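Local coordinates for toll-like receptor 13 (Mus musculus, PDB 4Z0C), which recognises bacterial 23S ribosomal RNA as an innate immune receptor and signals through MYD88 and TRAF6 to activate NF-kappa-B, at residues Thr38-Thr43 with Val62-Glu67; Pro156-Leu161 with Val179-Leu184; Met254-Trp259 with Leu284-Asn289; Pro519-Leu524 with Gln548-Leu553. One frame throughout, in Å; residues are numbered along the deposited sequence.

How the contacts relate
All four contacts lie in the leucine-rich repeat ectodomain and join turns of one curved solenoid. Contacts 1 and 2 pair strands of adjacent repeats, and contact 3 continues the same scheme beyond its strands into the following loops; contact 4 instead joins loops that lead into strands 529-531 and 555-557. The centres of contacts 1 and 2 are about 24 Å apart and those of contacts 2 and 3 about 26 Å, whereas the centre of contact 4 lies about 55 Å from that of contact 2, across the chain's centre. None touches another. Contact 1 is nearest the bound RNA, about 6 Å between nearest atoms, against about 14 Å for contact 4, 15 Å for contact 3 and 19 Å for contact 2.

Contact 1 of 4, residues Thr38-Thr43 with Val62-Glu67; sequences THLNLT and VDLRLE. With NAG (2-acetamido-2-deoxy-beta-D-glucopyranose), chain E; NAG (2-acetamido-2-deoxy-beta-D-glucopyranose), chain B.
Leu40 and Leu64 lie side by side and point the same way on the buried face of two parallel strands, Leu40 CD2 being 3.8 Å from Leu64 CD1. Leu42 and Leu66 repeat this pairing two residues on. The backbones hold a tight ladder: Leu40 N donates to Asp63 O at 3.0 Å and Leu42 N to Arg65 O at 2.7 Å, while Thr38 O is gripped by both Val62 N and Asp63 N.

The face of His39, Asn41, Asp63 and Arg65 is looser, and sugar and water complete it. Asn41 ND2 is covalently bonded to C1 of the chain E NAG, the N-linked sugar, and Asn41 OD1 takes the N-H of Thr43 in an Asx turn. With its chain extended from CG to NE, Arg65 meets Asp63 side-on: NE reaches OD1 at 3.0 Å and NH2 reaches OD2 at 3.3 Å, a two-pronged salt bridge that holds the guanidinium flat beneath NAG C6, 4.0 Å above its plane. One water joins Asp63 OD1 to O6 of that sugar and, weakly, to Leu40 O. Leucines inside and polar residues outside make this the parallel strand ladder of a leucine-rich repeat solenoid, here between LRR 1 and LRR 2.

Contact 2 of 4, residues Pro156-Leu161 with Val179-Leu184; sequences PCLERL and VSLTHL. With NAG (2-acetamido-2-deoxy-beta-D-glucopyranose), chain N.
Arg160 lies flat on one face of the His183 imidazole, the guanidinium and ring centres 3.8 Å apart and their planes only 15° from parallel. Both side chains leave the backbone with CG anti to the carbonyl carbon (chi1 -66° for His183), which sends them out alongside each other; the arginine then runs extended to NE, and its CD passes over the same ring face. The imidazole is kept from turning by His183 ND1, which donates in the plane of the ring to Thr182 OG1 at 2.8 Å. That hydroxyl sits between the backbone N and the carbonyl carbon of its own residue (chi1 58°), from where it donates a hydrogen bond to Glu159 O at 3.0 Å. Glu159 O thus accepts three bonds, from Thr182 N, Thr182 OG1 and His183 N, the hydroxyl coming from well above the carbonyl plane.

At the entry to the strands Ser180 OG donates to Pro156 O at 3.2 Å. On the buried side Leu181 CD1 touches both Leu158 and Leu161, 4.1 Å from Leu161 CB, and Leu161 CD2 meets Leu184 CD1 at 3.9 Å. The pair belongs to LRR 6 and LRR 7: strand 134-136 lies beyond Arg160 and Leu161, where Leu135 meets the leucines and Tyr134 the arginine, and strand 206-208 continues the ladder past His183 and Leu184.

Contact 3 of 4, residues Met254-Trp259 with Leu284-Asn289; sequences MDLSNW and LVFQKN. With NAG (2-acetamido-2-deoxy-beta-D-glucopyranose), chain O; NAG (2-acetamido-2-deoxy-beta-D-glucopyranose), chain F.
Val285 lays CB and CG1 against the carboxylate of Asp255, crossing it at a slant with CG1 3.5 Å from OD1, while its other methyl, CG2, faces the acetyl carbon C8 of the chain F NAG. Asp255 is busy at both oxygens. OD2 accepts the N2-H of that sugar at 2.7 Å, and OD1 takes the hydroxyl of Ser257 at 2.8 Å, met nearly head-on. CG anti to the backbone N (chi1 -163°) swings the carboxylate to where OD1 reaches forward to the serine. Ser257 OG passes the connection across the contact by accepting from Gln287 N at 3.0 Å, a moderately bent bond. The hydroxyl bridges an interruption in the backbone bonds, after Val285 N to Met254 O and Leu256 N to Val285 O and before Asn258 N to Gln287 O.

The loops stay joined further on. Asn258 ND2 reaches Lys288 O at 2.9 Å, tilted out of the carbonyl plane; the same amide nitrogen also hydrogen-bonds to Gly264 O. The extended Lys288 chain passes along Trp259 O, and its NZ makes a weak bond there. On the buried side Leu256 CB meets the edge of the Phe286 ring, 4.1 Å from CE1, and Leu284 CD2 rests over one ring face. Beneath these side chains run helix 268-275, which carries the chain from strand 253-255 to strand 283-285 and touches Met254, Leu284 and Phe286, and helix 293-302, whose Leu299 meets Leu284 and Phe286; strand 230-232 flanks Met254 and Asp255.

Contact 4 of 4, residues Pro519-Leu524 with Gln548-Leu553; sequences PPFIKL and QGLGSL. With NAG (2-acetamido-2-deoxy-beta-D-glucopyranose), chain R.
Phe521 and Leu550 cross at an angle, the leucine bringing CD1 to 3.6 Å from Phe521 CB and 3.9 Å from ring atom CD2, so that it meets the base of the side chain and approaches the ring obliquely. With Leu550 CG anti to the carbonyl carbon (chi1 -74°), its two branches part: CD1 is turned to Phe521, and CD2 sits 3.7 Å from Leu524 O. On the phenylalanine itself, Pro520 CG lies over one ring face, toward the rim, and the ring of Phe546 meets it edge-to-face.

At the other end the partners of two pairs lie side by side. Pro519 and Gln548 point the same way with their CB atoms 3.9 Å apart, and Ile522 follows the Gln548 chain, its CD1 3.6 Å from Gln548 CG. That methyl also comes within 3.6 Å of Gly549 CA, an approach possible because the glycine presents no side chain there.

No direct hydrogen bond joins 519-524 to 548-553. One water links them, accepting from Phe521 N at 3.0 Å and donating to Gln548 O at 2.6 Å, so it serves a backbone N-H and a carbonyl from the two segments. Just beyond 519-524, Ser552 OG hydrogen-bonds to Lys525 O and Leu527 O. Leu501 and Leu530 also pack against Phe521. Between the two segments themselves, cohesion is thus mainly apolar, through leucine, isoleucine, phenylalanine and proline surfaces, with the bridging water as the polar link.

Contact 1 of 4, residues Thr38-Thr43 with Val62-Glu67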
# COMPACT_ATOMS: atom_id res chain seq x y z
N THR A 38 39.07 13.34 -3.11
CA THR A 38 39.07 13.98 -1.80
C THR A 38 38.25 13.22 -0.76
O THR A 38 38.61 13.21 0.40
CB THR A 38 38.64 15.46 -1.85
OG1 THR A 38 37.27 15.57 -2.22
CG2 THR A 38 39.50 16.21 -2.88
N HIS A 39 37.16 12.59 -1.19
CA HIS A 39 36.33 11.78 -0.28
C HIS A 39 36.26 10.33 -0.73
O HIS A 39 35.89 10.03 -1.88
CB HIS A 39 34.90 12.32 -0.18
CG HIS A 39 34.80 13.71 0.38
ND1 HIS A 39 35.33 14.81 -0.26
CD2 HIS A 39 34.22 14.17 1.51
CE1 HIS A 39 35.08 15.89 0.45
NE2 HIS A 39 34.43 15.53 1.54
N LEU A 40 36.60 9.42 0.17
CA LEU A 40 36.62 8.00 -0.16
C LEU A 40 35.82 7.26 0.89
O LEU A 40 36.15 7.34 2.06
CB LEU A 40 38.05 7.47 -0.18
CG LEU A 40 38.23 5.97 -0.43
CD1 LEU A 40 37.61 5.53 -1.78
CD2 LEU A 40 39.71 5.60 -0.36
N ASN A 41 34.77 6.56 0.48
CA ASN A 41 33.91 5.84 1.44
C ASN A 41 33.97 4.33 1.22
O ASN A 41 33.44 3.83 0.24
CB ASN A 41 32.46 6.36 1.38
CG ASN A 41 31.60 5.84 2.55
OD1 ASN A 41 31.97 4.84 3.17
ND2 ASN A 41 30.48 6.52 2.89
N LEU A 42 34.57 3.61 2.16
CA LEU A 42 34.68 2.16 2.02
C LEU A 42 33.86 1.41 3.07
O LEU A 42 34.19 0.29 3.47
CB LEU A 42 36.14 1.70 2.09
CG LEU A 42 37.00 2.03 0.85
CD1 LEU A 42 38.39 2.55 1.22
CD2 LEU A 42 37.12 0.78 -0.00
N THR A 43 32.76 2.03 3.49
CA THR A 43 31.84 1.43 4.46
C THR A 43 31.25 0.11 3.97
O THR A 43 30.97 -0.05 2.79
CB THR A 43 30.69 2.40 4.76
OG1 THR A 43 31.24 3.65 5.18
CG2 THR A 43 29.74 1.84 5.84
N VAL A 62 40.48 13.92 2.02
CA VAL A 62 40.08 14.80 3.11
C VAL A 62 39.21 14.01 4.07
O VAL A 62 39.26 14.22 5.28
CB VAL A 62 39.30 16.01 2.57
CG1 VAL A 62 38.67 16.78 3.70
CG2 VAL A 62 40.22 16.92 1.79
N ASP A 63 38.42 13.10 3.52
CA ASP A 63 37.40 12.37 4.27
C ASP A 63 37.55 10.88 3.96
O ASP A 63 37.34 10.45 2.84
CB ASP A 63 36.03 12.88 3.81
CG ASP A 63 34.86 12.35 4.64
OD1 ASP A 63 34.79 11.12 4.90
OD2 ASP A 63 33.99 13.17 5.00
N LEU A 64 37.90 10.08 4.95
CA LEU A 64 38.06 8.65 4.73
C LEU A 64 37.16 7.91 5.69
O LEU A 64 37.25 8.10 6.91
CB LEU A 64 39.50 8.23 4.97
CG LEU A 64 39.81 6.74 4.80
CD1 LEU A 64 39.49 6.31 3.37
CD2 LEU A 64 41.28 6.47 5.12
N ARG A 65 36.29 7.05 5.16
CA ARG A 65 35.37 6.29 6.00
C ARG A 65 35.54 4.80 5.78
O ARG A 65 35.33 4.29 4.69
CB ARG A 65 33.93 6.70 5.74
CG ARG A 65 33.64 8.14 6.08
CD ARG A 65 32.21 8.55 5.69
NE ARG A 65 32.10 10.01 5.71
CZ ARG A 65 30.98 10.70 5.89
NH1 ARG A 65 29.80 10.07 6.04
NH2 ARG A 65 31.03 12.02 5.89
N LEU A 66 35.91 4.12 6.86
CA LEU A 66 36.16 2.69 6.84
C LEU A 66 35.21 2.02 7.79
O LEU A 66 35.54 0.96 8.34
CB LEU A 66 37.59 2.40 7.27
CG LEU A 66 38.67 2.75 6.23
CD1 LEU A 66 40.03 2.99 6.89
CD2 LEU A 66 38.78 1.61 5.25
N GLU A 67 34.04 2.63 7.97
CA GLU A 67 33.02 2.14 8.90
C GLU A 67 32.54 0.73 8.53
O GLU A 67 32.42 0.40 7.35
CB GLU A 67 31.82 3.10 8.95
CG GLU A 67 30.68 2.65 9.87
CD GLU A 67 29.74 3.79 10.29
OE1 GLU A 67 29.86 4.92 9.78
OE2 GLU A 67 28.87 3.54 11.13
C1 NAG E . 29.97 7.56 2.04
C2 NAG E . 28.49 7.73 2.50
C3 NAG E . 27.89 9.01 1.95
C4 NAG E . 28.77 10.19 2.35
C5 NAG E . 30.11 9.91 1.71
C6 NAG E . 31.07 11.09 1.86
C7 NAG E . 27.38 5.58 2.77
C8 NAG E . 26.36 4.61 2.21
N2 NAG E . 27.61 6.68 2.06
O3 NAG E . 26.57 9.16 2.39
O4 NAG E . 28.23 11.41 1.88
O5 NAG E . 30.66 8.76 2.32
O6 NAG E . 32.40 10.66 1.63
O7 NAG E . 27.99 5.34 3.81
C1 NAG B . 27.20 12.22 2.53
C2 NAG B . 27.40 13.72 2.34
C3 NAG B . 26.17 14.49 2.83
C4 NAG B . 24.87 13.97 2.20
C5 NAG B . 24.79 12.46 2.47
C6 NAG B . 23.64 11.81 1.74
C7 NAG B . 29.76 14.45 2.35
C8 NAG B . 30.97 14.76 3.21
N2 NAG B . 28.63 14.13 3.01
O3 NAG B . 26.34 15.84 2.50
O4 NAG B . 23.68 14.66 2.61
O5 NAG B . 25.95 11.77 2.03
O6 NAG B . 23.80 10.42 1.94
O7 NAG B . 29.85 14.49 1.11
O HOH W 1 34.14 9.02 2.93

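Contact 2 of 4, residues Pro156-Leu161 with Val179-Leu184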
# COMPACT_ATOMS: atom_id res chain seq x y z
N PRO A 156 46.92 18.94 21.69
CA PRO A 156 46.85 20.40 21.77
C PRO A 156 45.48 21.00 21.44
O PRO A 156 45.21 22.11 21.88
CB PRO A 156 47.89 20.87 20.75
CG PRO A 156 47.99 19.73 19.78
CD PRO A 156 47.76 18.47 20.57
N CYS A 157 44.64 20.31 20.66
CA CYS A 157 43.39 20.92 20.22
C CYS A 157 42.11 20.21 20.66
O CYS A 157 41.01 20.62 20.26
CB CYS A 157 43.38 21.05 18.69
SG CYS A 157 44.44 22.35 18.05
N LEU A 158 42.25 19.18 21.50
CA LEU A 158 41.14 18.28 21.78
C LEU A 158 39.98 18.97 22.50
O LEU A 158 40.12 19.39 23.63
CB LEU A 158 41.65 17.09 22.60
CG LEU A 158 40.55 16.07 22.89
CD1 LEU A 158 40.06 15.45 21.58
CD2 LEU A 158 41.04 15.01 23.87
N GLU A 159 38.83 19.09 21.82
CA GLU A 159 37.67 19.77 22.41
C GLU A 159 36.55 18.86 22.93
O GLU A 159 35.87 19.20 23.90
CB GLU A 159 37.08 20.77 21.41
CG GLU A 159 37.94 22.00 21.18
CD GLU A 159 37.29 23.00 20.25
OE1 GLU A 159 36.08 22.87 19.98
OE2 GLU A 159 37.99 23.92 19.78
N ARG A 160 36.34 17.73 22.28
CA ARG A 160 35.24 16.84 22.60
C ARG A 160 35.71 15.41 22.74
O ARG A 160 36.34 14.86 21.83
CB ARG A 160 34.14 16.94 21.54
CG ARG A 160 33.65 18.36 21.37
CD ARG A 160 32.40 18.45 20.54
NE ARG A 160 32.01 19.84 20.38
CZ ARG A 160 30.78 20.25 20.09
NH1 ARG A 160 29.80 19.36 19.92
NH2 ARG A 160 30.53 21.55 19.97
N LEU A 161 35.42 14.81 23.88
CA LEU A 161 35.87 13.45 24.15
C LEU A 161 34.66 12.61 24.53
O LEU A 161 33.96 12.91 25.49
CB LEU A 161 36.91 13.44 25.27
CG LEU A 161 37.41 12.05 25.64
CD1 LEU A 161 38.02 11.38 24.41
CD2 LEU A 161 38.43 12.12 26.79
N VAL A 179 43.17 21.34 28.81
CA VAL A 179 42.73 22.73 28.77
C VAL A 179 41.87 23.13 27.58
O VAL A 179 41.20 24.16 27.62
CB VAL A 179 43.93 23.72 28.87
CG1 VAL A 179 44.80 23.35 30.07
CG2 VAL A 179 44.72 23.75 27.57
N SER A 180 41.89 22.31 26.54
CA SER A 180 41.12 22.60 25.34
C SER A 180 39.69 22.07 25.46
O SER A 180 38.79 22.54 24.76
CB SER A 180 41.81 22.00 24.12
OG SER A 180 42.62 22.96 23.47
N LEU A 181 39.49 21.11 26.38
CA LEU A 181 38.27 20.29 26.45
C LEU A 181 36.99 21.05 26.81
O LEU A 181 36.90 21.65 27.87
CB LEU A 181 38.47 19.17 27.48
CG LEU A 181 37.56 17.96 27.23
CD1 LEU A 181 37.92 17.35 25.90
CD2 LEU A 181 37.70 16.94 28.35
N THR A 182 35.99 20.95 25.93
CA THR A 182 34.71 21.62 26.18
C THR A 182 33.59 20.62 26.49
O THR A 182 32.70 20.91 27.30
CB THR A 182 34.28 22.47 24.97
OG1 THR A 182 34.20 21.64 23.80
CG2 THR A 182 35.27 23.57 24.71
N HIS A 183 33.64 19.45 25.85
CA HIS A 183 32.62 18.43 26.02
C HIS A 183 33.22 17.10 26.45
O HIS A 183 34.16 16.59 25.83
CB HIS A 183 31.86 18.19 24.71
CG HIS A 183 31.04 19.36 24.27
ND1 HIS A 183 31.59 20.59 23.96
CD2 HIS A 183 29.71 19.48 24.06
CE1 HIS A 183 30.63 21.42 23.60
NE2 HIS A 183 29.48 20.78 23.65
N LEU A 184 32.63 16.51 27.49
CA LEU A 184 33.10 15.23 27.97
C LEU A 184 31.90 14.38 28.37
O LEU A 184 30.97 14.85 29.02
CB LEU A 184 34.02 15.44 29.17
CG LEU A 184 34.57 14.22 29.91
CD1 LEU A 184 35.50 13.42 29.01
CD2 LEU A 184 35.26 14.66 31.19
C1 NAG N . 25.98 21.63 25.86
C2 NAG N . 25.05 20.98 24.82
C3 NAG N . 24.15 22.00 24.15
C4 NAG N . 23.38 22.80 25.18
C5 NAG N . 24.37 23.45 26.14
C6 NAG N . 23.58 24.23 27.19
C7 NAG N . 25.88 18.99 23.73
C8 NAG N . 26.37 18.41 22.44
N2 NAG N . 25.80 20.31 23.78
O3 NAG N . 23.29 21.33 23.27
O4 NAG N . 22.60 23.81 24.57
O5 NAG N . 25.23 22.48 26.74
O6 NAG N . 24.46 24.94 28.02
O7 NAG N . 25.57 18.28 24.69

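Contact 3 of 4, residues Met254-Trp259 with Leu284-Asn289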
# COMPACT_ATOMS: atom_id res chain seq x y z
N MET A 254 20.43 21.47 33.52
CA MET A 254 20.63 20.27 34.31
C MET A 254 19.65 19.19 33.89
O MET A 254 18.52 19.48 33.49
CB MET A 254 20.43 20.55 35.80
CG MET A 254 21.00 19.46 36.69
SD MET A 254 21.33 20.01 38.35
CE MET A 254 22.12 18.56 39.02
N ASP A 255 20.09 17.94 34.00
CA ASP A 255 19.21 16.84 33.69
C ASP A 255 19.21 15.92 34.90
O ASP A 255 20.22 15.31 35.22
CB ASP A 255 19.68 16.09 32.42
CG ASP A 255 18.58 15.19 31.82
OD1 ASP A 255 17.65 14.78 32.56
OD2 ASP A 255 18.65 14.88 30.61
N LEU A 256 18.06 15.81 35.56
CA LEU A 256 17.91 15.00 36.76
C LEU A 256 16.91 13.83 36.62
O LEU A 256 16.36 13.36 37.62
CB LEU A 256 17.50 15.89 37.95
CG LEU A 256 18.59 16.82 38.51
CD1 LEU A 256 18.02 17.73 39.57
CD2 LEU A 256 19.72 15.98 39.08
N SER A 257 16.66 13.39 35.39
CA SER A 257 15.67 12.33 35.13
C SER A 257 16.03 10.98 35.76
O SER A 257 17.20 10.65 35.90
CB SER A 257 15.50 12.14 33.62
OG SER A 257 15.26 13.38 32.97
N ASN A 258 15.03 10.19 36.10
CA ASN A 258 15.28 8.83 36.58
C ASN A 258 15.71 7.94 35.42
O ASN A 258 15.49 8.30 34.26
CB ASN A 258 14.01 8.24 37.19
CG ASN A 258 13.62 8.91 38.47
OD1 ASN A 258 14.47 9.41 39.21
ND2 ASN A 258 12.32 8.93 38.75
N TRP A 259 16.25 6.76 35.72
CA TRP A 259 16.46 5.77 34.68
C TRP A 259 15.12 5.14 34.29
O TRP A 259 14.78 5.10 33.10
CB TRP A 259 17.42 4.67 35.13
CG TRP A 259 17.89 3.81 33.99
CD1 TRP A 259 17.14 3.36 32.93
CD2 TRP A 259 19.22 3.35 33.76
NE1 TRP A 259 17.92 2.63 32.08
CE2 TRP A 259 19.21 2.60 32.56
CE3 TRP A 259 20.43 3.48 34.46
CZ2 TRP A 259 20.35 1.99 32.04
CZ3 TRP A 259 21.57 2.87 33.94
CH2 TRP A 259 21.52 2.13 32.74
N LEU A 284 15.82 22.82 32.73
CA LEU A 284 15.74 21.65 33.60
C LEU A 284 14.99 20.52 32.90
O LEU A 284 13.80 20.63 32.58
CB LEU A 284 15.07 22.00 34.94
CG LEU A 284 14.88 20.80 35.86
CD1 LEU A 284 16.21 20.18 36.22
CD2 LEU A 284 14.09 21.17 37.10
N VAL A 285 15.71 19.42 32.66
CA VAL A 285 15.12 18.21 32.13
C VAL A 285 14.81 17.27 33.30
O VAL A 285 15.70 16.83 34.03
CB VAL A 285 16.01 17.59 31.04
CG1 VAL A 285 15.35 16.35 30.43
CG2 VAL A 285 16.27 18.62 29.94
N PHE A 286 13.53 16.94 33.44
CA PHE A 286 12.99 16.41 34.69
C PHE A 286 11.99 15.28 34.38
O PHE A 286 10.78 15.44 34.53
CB PHE A 286 12.31 17.56 35.43
CG PHE A 286 12.44 17.50 36.93
CD1 PHE A 286 13.67 17.25 37.52
CD2 PHE A 286 11.34 17.75 37.74
CE1 PHE A 286 13.79 17.21 38.90
CE2 PHE A 286 11.45 17.71 39.12
CZ PHE A 286 12.68 17.44 39.70
N GLN A 287 12.53 14.13 33.98
CA GLN A 287 11.75 13.06 33.35
C GLN A 287 11.65 11.72 34.07
O GLN A 287 12.47 11.37 34.90
CB GLN A 287 12.32 12.78 31.95
CG GLN A 287 12.22 13.92 30.99
CD GLN A 287 12.60 13.47 29.60
OE1 GLN A 287 13.27 12.45 29.43
NE2 GLN A 287 12.12 14.20 28.59
N LYS A 288 10.63 10.95 33.67
CA LYS A 288 10.45 9.57 34.10
C LYS A 288 10.02 9.41 35.56
O LYS A 288 10.69 8.76 36.36
CB LYS A 288 11.66 8.67 33.74
CG LYS A 288 11.79 8.41 32.24
CD LYS A 288 12.88 7.39 31.91
CE LYS A 288 13.32 7.47 30.44
NZ LYS A 288 14.49 6.59 30.12
N ASN A 289 8.88 10.01 35.88
CA ASN A 289 8.22 9.75 37.15
C ASN A 289 9.03 10.32 38.30
O ASN A 289 9.20 9.72 39.36
CB ASN A 289 7.99 8.25 37.32
CG ASN A 289 7.17 7.91 38.51
OD1 ASN A 289 6.24 8.63 38.88
ND2 ASN A 289 7.55 6.82 39.16
C1 NAG O . 5.20 6.66 40.89
C2 NAG O . 5.39 5.20 40.52
C3 NAG O . 4.73 4.44 41.65
C4 NAG O . 5.40 4.83 42.98
C5 NAG O . 5.80 6.32 43.08
C6 NAG O . 6.95 6.57 44.06
C7 NAG O . 5.43 4.12 38.33
C8 NAG O . 4.88 4.14 36.94
N2 NAG O . 4.85 4.95 39.20
O3 NAG O . 4.81 3.06 41.38
O4 NAG O . 4.52 4.51 44.05
O5 NAG O . 6.19 6.90 41.85
O6 NAG O . 7.27 7.95 44.02
O7 NAG O . 6.34 3.36 38.62
C1 NAG F . 21.35 13.60 28.90
C2 NAG F . 20.61 14.41 27.84
C3 NAG F . 19.50 13.59 27.18
C4 NAG F . 20.04 12.24 26.75
C5 NAG F . 20.57 11.58 28.02
C6 NAG F . 20.94 10.12 27.87
C7 NAG F . 20.37 16.77 27.95
C8 NAG F . 19.70 17.98 28.52
N2 NAG F . 20.06 15.59 28.46
O3 NAG F . 18.95 14.28 26.08
O4 NAG F . 19.04 11.49 26.11
O5 NAG F . 21.70 12.33 28.40
O6 NAG F . 21.58 9.99 26.62
O7 NAG F . 21.17 16.85 27.02

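Contact 4 of 4, residues Pro519-Leu524 with Gln548-Leu553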
# COMPACT_ATOMS: atom_id res chain seq x y z
N PRO A 519 -6.92 18.97 -17.57
CA PRO A 519 -5.60 18.52 -17.11
C PRO A 519 -5.49 18.97 -15.67
O PRO A 519 -5.77 20.13 -15.38
CB PRO A 519 -4.64 19.32 -17.97
CG PRO A 519 -5.42 19.77 -19.14
CD PRO A 519 -6.82 19.96 -18.65
N PRO A 520 -5.11 18.05 -14.78
CA PRO A 520 -5.16 18.27 -13.33
C PRO A 520 -4.14 19.28 -12.79
O PRO A 520 -4.41 19.93 -11.79
CB PRO A 520 -4.89 16.88 -12.76
CG PRO A 520 -4.16 16.16 -13.84
CD PRO A 520 -4.67 16.68 -15.13
N PHE A 521 -3.02 19.44 -13.47
CA PHE A 521 -1.94 20.31 -12.99
C PHE A 521 -1.91 21.63 -13.74
O PHE A 521 -0.93 22.38 -13.68
CB PHE A 521 -0.61 19.57 -13.13
CG PHE A 521 -0.64 18.18 -12.56
CD1 PHE A 521 -0.99 17.97 -11.23
CD2 PHE A 521 -0.38 17.09 -13.37
CE1 PHE A 521 -1.04 16.69 -10.70
CE2 PHE A 521 -0.43 15.80 -12.85
CZ PHE A 521 -0.74 15.60 -11.52
N ILE A 522 -2.99 21.92 -14.45
CA ILE A 522 -3.02 23.08 -15.34
C ILE A 522 -2.85 24.44 -14.64
O ILE A 522 -2.30 25.37 -15.22
CB ILE A 522 -4.31 23.06 -16.22
CG1 ILE A 522 -4.18 24.01 -17.40
CG2 ILE A 522 -5.54 23.38 -15.39
CD1 ILE A 522 -3.01 23.71 -18.26
N LYS A 523 -3.25 24.54 -13.38
CA LYS A 523 -3.12 25.81 -12.66
C LYS A 523 -1.84 25.95 -11.83
O LYS A 523 -1.55 27.02 -11.30
CB LYS A 523 -4.36 26.08 -11.79
CG LYS A 523 -5.34 27.13 -12.36
CD LYS A 523 -5.63 26.95 -13.85
CE LYS A 523 -4.84 27.92 -14.73
NZ LYS A 523 -5.26 29.34 -14.56
N LEU A 524 -1.07 24.87 -11.72
CA LEU A 524 0.13 24.89 -10.91
C LEU A 524 1.31 25.50 -11.66
O LEU A 524 2.26 24.80 -12.03
CB LEU A 524 0.45 23.48 -10.43
CG LEU A 524 -0.67 22.82 -9.64
CD1 LEU A 524 -0.29 21.39 -9.28
CD2 LEU A 524 -1.05 23.63 -8.40
N GLN A 548 0.12 19.10 -19.18
CA GLN A 548 -0.23 20.44 -19.64
C GLN A 548 -0.14 21.46 -18.49
O GLN A 548 -0.63 21.22 -17.39
CB GLN A 548 -1.67 20.40 -20.19
CG GLN A 548 -2.13 21.60 -21.00
CD GLN A 548 -1.63 21.57 -22.43
OE1 GLN A 548 -0.94 20.64 -22.85
NE2 GLN A 548 -1.99 22.60 -23.20
N GLY A 549 0.51 22.58 -18.76
CA GLY A 549 0.55 23.70 -17.83
C GLY A 549 1.78 23.69 -16.96
O GLY A 549 1.97 24.60 -16.14
N LEU A 550 2.63 22.68 -17.15
CA LEU A 550 3.78 22.46 -16.28
C LEU A 550 5.14 22.89 -16.88
O LEU A 550 6.14 22.19 -16.73
CB LEU A 550 3.81 20.99 -15.84
CG LEU A 550 2.74 20.64 -14.78
CD1 LEU A 550 2.77 19.17 -14.42
CD2 LEU A 550 2.97 21.48 -13.54
N GLY A 551 5.16 24.05 -17.53
CA GLY A 551 6.37 24.58 -18.12
C GLY A 551 7.48 24.95 -17.14
O GLY A 551 8.63 25.07 -17.52
N SER A 552 7.13 25.14 -15.87
CA SER A 552 8.13 25.47 -14.85
C SER A 552 8.71 24.25 -14.14
O SER A 552 9.65 24.36 -13.37
CB SER A 552 7.53 26.43 -13.82
OG SER A 552 6.39 25.85 -13.21
N LEU A 553 8.13 23.08 -14.40
CA LEU A 553 8.53 21.88 -13.67
C LEU A 553 10.00 21.56 -13.91
O LEU A 553 10.49 21.67 -15.04
CB LEU A 553 7.65 20.68 -14.05
CG LEU A 553 7.66 19.46 -13.12
CD1 LEU A 553 7.01 19.79 -11.80
CD2 LEU A 553 6.95 18.25 -13.78
C1 NAG R . 12.99 29.53 -16.57
C2 NAG R . 11.51 29.88 -16.56
C3 NAG R . 11.29 31.36 -16.84
C4 NAG R . 12.23 32.27 -16.04
C5 NAG R . 13.66 31.74 -16.00
C6 NAG R . 14.49 32.55 -14.98
C7 NAG R . 9.52 28.85 -17.55
C8 NAG R . 8.88 28.45 -18.84
N2 NAG R . 10.82 29.12 -17.59
O3 NAG R . 9.96 31.67 -16.51
O4 NAG R . 12.25 33.57 -16.60
O5 NAG R . 13.70 30.36 -15.67
O6 NAG R . 14.57 33.91 -15.37
O7 NAG R . 8.84 28.89 -16.52
O HOH W 2 -1.71 19.17 -16.14